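Local coordinates for protein ribose-phosphate pyrophosphokinase (Mycobacterium smegmatis, PDB 5MP7) that probably makes phosphoribosyl pyrophosphate by moving the pyrophosphoryl group of ATP onto ribose 5-phosphate, with magnesium as cofactor, at residues A[13-18]-A[50-55]. Sequence-based numbering, arbitrary orientation.
Sequences MLFAGR and VRFDES
Phe15 and Phe52 meet as an offset edge-to-face pair with ring centroids 5.0 Å apart and planes inclined at 62°. The edge is supplied by Phe15, whose CD2 comes within 3.4 Å of Phe52 CE1, while its CE2 stands 3.7 Å above the Phe52 ring plane, displaced toward the rim. The two side chains cross at about a right angle. In both residues CG lies anti to the carbonyl carbon, which, with CB directed at the opposing segment, carries each ring into the gap between the backbones. That gap is wide: the CA atoms of Phe15 and Phe52 are 9.3 Å apart and no hydrogen bond crosses it, so the two strands are not paired with each other; the contact is made by side chains, and at Ser55 by a side chain against a backbone carbonyl.

A second group of contacts is made by the end of Met13. Bent at chi3 (91°), the thioether brings CE to 3.3 Å from the backbone O of Ser55 and SD to 3.7 Å from that oxygen. The Glu54 and Met13 side chains run alongside each other in opposite directions, with Glu54 OE1 4.0 Å from Met13 CE, a van der Waals approach.

Within 50-55, Arg51 NE gives Asp53 OD1 a weak, 3.4 Å hydrogen bond that is part of a salt bridge.

In the N-terminal domain, strand 12-16 is an edge strand of the parallel sheet within this chain and pairs with strand 60-64, whereas strand 48-52 pairs antiparallel with strand 38-42. Helix 71-87 packs against both rings, through Met81 and Leu85 on Phe15 and Ala84 on Phe52, and thereby bridges the two sheets; Arg112 of a neighbouring subunit gives the backbone O of Phe52 a weak hydrogen bond through NH1.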
ATOM      1  N   MET A  13      53.868  38.959   6.145  1.00 31.24           N
ATOM      2  CA  MET A  13      53.142  37.731   5.882  1.00 31.48           C
ATOM      3  C   MET A  13      52.292  37.847   4.643  1.00 27.98           C
ATOM      4  O   MET A  13      51.554  38.786   4.440  1.00 26.20           O
ATOM      5  CB  MET A  13      52.273  37.339   7.057  1.00 32.92           C
ATOM      6  CG  MET A  13      53.082  36.701   8.146  1.00 38.23           C
ATOM      7  SD  MET A  13      52.069  36.300   9.584  1.00 46.75           S
ATOM      8  CE  MET A  13      51.568  34.627   9.177  1.00 48.66           C
ATOM      9  N   LEU A  14      52.373  36.820   3.839  1.00 29.54           N
ATOM     10  CA  LEU A  14      51.737  36.773   2.566  1.00 28.92           C
ATOM     11  C   LEU A  14      50.634  35.720   2.656  1.00 28.37           C
ATOM     12  O   LEU A  14      50.866  34.582   3.009  1.00 30.16           O
ATOM     13  CB  LEU A  14      52.812  36.463   1.524  1.00 29.91           C
ATOM     14  CG  LEU A  14      52.319  36.260   0.089  1.00 37.12           C
ATOM     15  CD1 LEU A  14      51.776  37.542  -0.577  1.00 38.70           C
ATOM     16  CD2 LEU A  14      53.483  35.699  -0.706  1.00 37.85           C
ATOM     17  N   PHE A  15      49.431  36.113   2.297  1.00 28.92           N
ATOM     18  CA  PHE A  15      48.272  35.241   2.270  1.00 28.96           C
ATOM     19  C   PHE A  15      47.761  35.187   0.829  1.00 32.29           C
ATOM     20  O   PHE A  15      47.863  36.161   0.099  1.00 34.40           O
ATOM     21  CB  PHE A  15      47.190  35.822   3.145  1.00 27.60           C
ATOM     22  CG  PHE A  15      47.624  36.015   4.549  1.00 29.33           C
ATOM     23  CD1 PHE A  15      48.312  37.149   4.941  1.00 28.43           C
ATOM     24  CD2 PHE A  15      47.367  35.028   5.486  1.00 30.97           C
ATOM     25  CE1 PHE A  15      48.740  37.271   6.255  1.00 29.93           C
ATOM     26  CE2 PHE A  15      47.784  35.144   6.785  1.00 29.35           C
ATOM     27  CZ  PHE A  15      48.485  36.244   7.175  1.00 28.78           C
ATOM     28  N   ALA A  16      47.194  34.067   0.429  1.00 33.08           N
ATOM     29  CA  ALA A  16      46.724  33.915  -0.927  1.00 36.50           C
ATOM     30  C   ALA A  16      45.434  33.151  -0.949  1.00 36.55           C
ATOM     31  O   ALA A  16      45.259  32.184  -0.221  1.00 34.36           O
ATOM     32  CB  ALA A  16      47.753  33.202  -1.767  1.00 36.05           C
ATOM     33  N   GLY A  17      44.511  33.620  -1.771  1.00 37.17           N
ATOM     34  CA  GLY A  17      43.333  32.836  -2.094  1.00 40.52           C
ATOM     35  C   GLY A  17      43.624  31.751  -3.128  1.00 38.12           C
ATOM     36  O   GLY A  17      44.719  31.657  -3.648  1.00 41.07           O
ATOM     37  N   ARG A  18      42.620  30.926  -3.392  1.00 40.63           N
ATOM     38  CA  ARG A  18      42.752  29.736  -4.242  1.00 41.87           C
ATOM     39  C   ARG A  18      42.607  29.994  -5.738  1.00 35.55           C
ATOM     40  O   ARG A  18      42.854  29.101  -6.513  1.00 35.17           O
ATOM     41  CB  ARG A  18      41.683  28.711  -3.856  1.00 43.92           C
ATOM     42  CG  ARG A  18      41.870  28.111  -2.472  1.00 47.03           C
ATOM     43  CD  ARG A  18      40.650  27.272  -2.110  1.00 47.20           C
ATOM     44  NE  ARG A  18      39.474  28.119  -1.867  1.00 52.12           N
ATOM     45  CZ  ARG A  18      38.194  27.729  -1.907  1.00 53.47           C
ATOM     46  NH1 ARG A  18      37.878  26.471  -2.192  1.00 54.93           N
ATOM     47  NH2 ARG A  18      37.226  28.609  -1.643  1.00 54.55           N
ATOM     48  N   VAL A  50      37.340  29.692   6.095  1.00 37.20           N
ATOM     49  CA  VAL A  50      38.728  30.119   6.086  1.00 33.09           C
ATOM     50  C   VAL A  50      39.272  29.946   7.470  1.00 31.72           C
ATOM     51  O   VAL A  50      38.638  30.357   8.411  1.00 35.05           O
ATOM     52  CB  VAL A  50      38.836  31.590   5.588  1.00 36.66           C
ATOM     53  CG1 VAL A  50      40.017  32.344   6.192  1.00 37.71           C
ATOM     54  CG2 VAL A  50      38.976  31.624   4.061  1.00 39.71           C
ATOM     55  N   ARG A  51      40.469  29.390   7.608  1.00 30.71           N
ATOM     56  CA  ARG A  51      41.146  29.363   8.895  1.00 34.82           C
ATOM     57  C   ARG A  51      42.645  29.447   8.733  1.00 32.14           C
ATOM     58  O   ARG A  51      43.203  28.743   7.930  1.00 30.86           O
ATOM     59  CB  ARG A  51      40.796  28.095   9.645  1.00 38.96           C
ATOM     60  CG  ARG A  51      41.309  28.104  11.079  1.00 47.12           C
ATOM     61  CD  ARG A  51      40.940  26.808  11.792  1.00 51.68           C
ATOM     62  NE  ARG A  51      41.455  25.683  11.022  1.00 52.74           N
ATOM     63  CZ  ARG A  51      40.870  24.504  10.867  1.00 55.81           C
ATOM     64  NH1 ARG A  51      39.705  24.218  11.454  1.00 60.41           N
ATOM     65  NH2 ARG A  51      41.470  23.598  10.105  1.00 55.50           N
ATOM     66  N   PHE A  52      43.293  30.314   9.498  1.00 35.26           N
ATOM     67  CA  PHE A  52      44.740  30.442   9.400  1.00 38.64           C
ATOM     68  C   PHE A  52      45.386  29.417  10.307  1.00 40.45           C
ATOM     69  O   PHE A  52      44.976  29.250  11.442  1.00 33.58           O
ATOM     70  CB  PHE A  52      45.215  31.840   9.728  1.00 38.30           C
ATOM     71  CG  PHE A  52      44.676  32.868   8.788  1.00 42.50           C
ATOM     72  CD1 PHE A  52      44.883  32.753   7.421  1.00 40.61           C
ATOM     73  CD2 PHE A  52      43.960  33.961   9.269  1.00 45.85           C
ATOM     74  CE1 PHE A  52      44.380  33.696   6.555  1.00 41.71           C
ATOM     75  CE2 PHE A  52      43.456  34.911   8.399  1.00 42.60           C
ATOM     76  CZ  PHE A  52      43.651  34.770   7.043  1.00 42.09           C
ATOM     77  N   ASP A  53      46.414  28.746   9.800  1.00 42.01           N
ATOM     78  CA  ASP A  53      47.027  27.639  10.528  1.00 46.27           C
ATOM     79  C   ASP A  53      48.353  27.991  11.188  1.00 46.07           C
ATOM     80  O   ASP A  53      49.052  27.115  11.661  1.00 51.40           O
ATOM     81  CB  ASP A  53      47.103  26.427   9.612  1.00 47.89           C
ATOM     82  CG  ASP A  53      45.699  25.876   9.262  1.00 53.42           C
ATOM     83  OD1 ASP A  53      44.762  25.940  10.100  1.00 50.11           O
ATOM     84  OD2 ASP A  53      45.522  25.386   8.139  1.00 62.14           O
ATOM     85  N   GLU A  54      48.663  29.280  11.272  1.00 45.96           N
ATOM     86  CA  GLU A  54      49.749  29.785  12.115  1.00 48.68           C
ATOM     87  C   GLU A  54      49.353  31.163  12.612  1.00 48.45           C
ATOM     88  O   GLU A  54      48.334  31.717  12.152  1.00 51.88           O
ATOM     89  CB  GLU A  54      51.084  29.822  11.349  1.00 55.33           C
ATOM     90  CG  GLU A  54      50.986  30.310   9.910  1.00 63.68           C
ATOM     91  CD  GLU A  54      52.331  30.316   9.168  1.00 70.04           C
ATOM     92  OE1 GLU A  54      53.238  31.068   9.587  1.00 69.22           O
ATOM     93  OE2 GLU A  54      52.473  29.587   8.144  1.00 65.62           O
ATOM     94  N   SER A  55      50.128  31.714  13.556  1.00 43.47           N
ATOM     95  CA  SER A  55      49.782  33.006  14.164  1.00 41.35           C
ATOM     96  C   SER A  55      49.890  34.150  13.170  1.00 36.63           C
ATOM     97  O   SER A  55      50.797  34.159  12.348  1.00 37.60           O
ATOM     98  CB  SER A  55      50.646  33.339  15.388  1.00 41.39           C
ATOM     99  OG  SER A  55      50.028  34.401  16.150  1.00 46.30           O
TER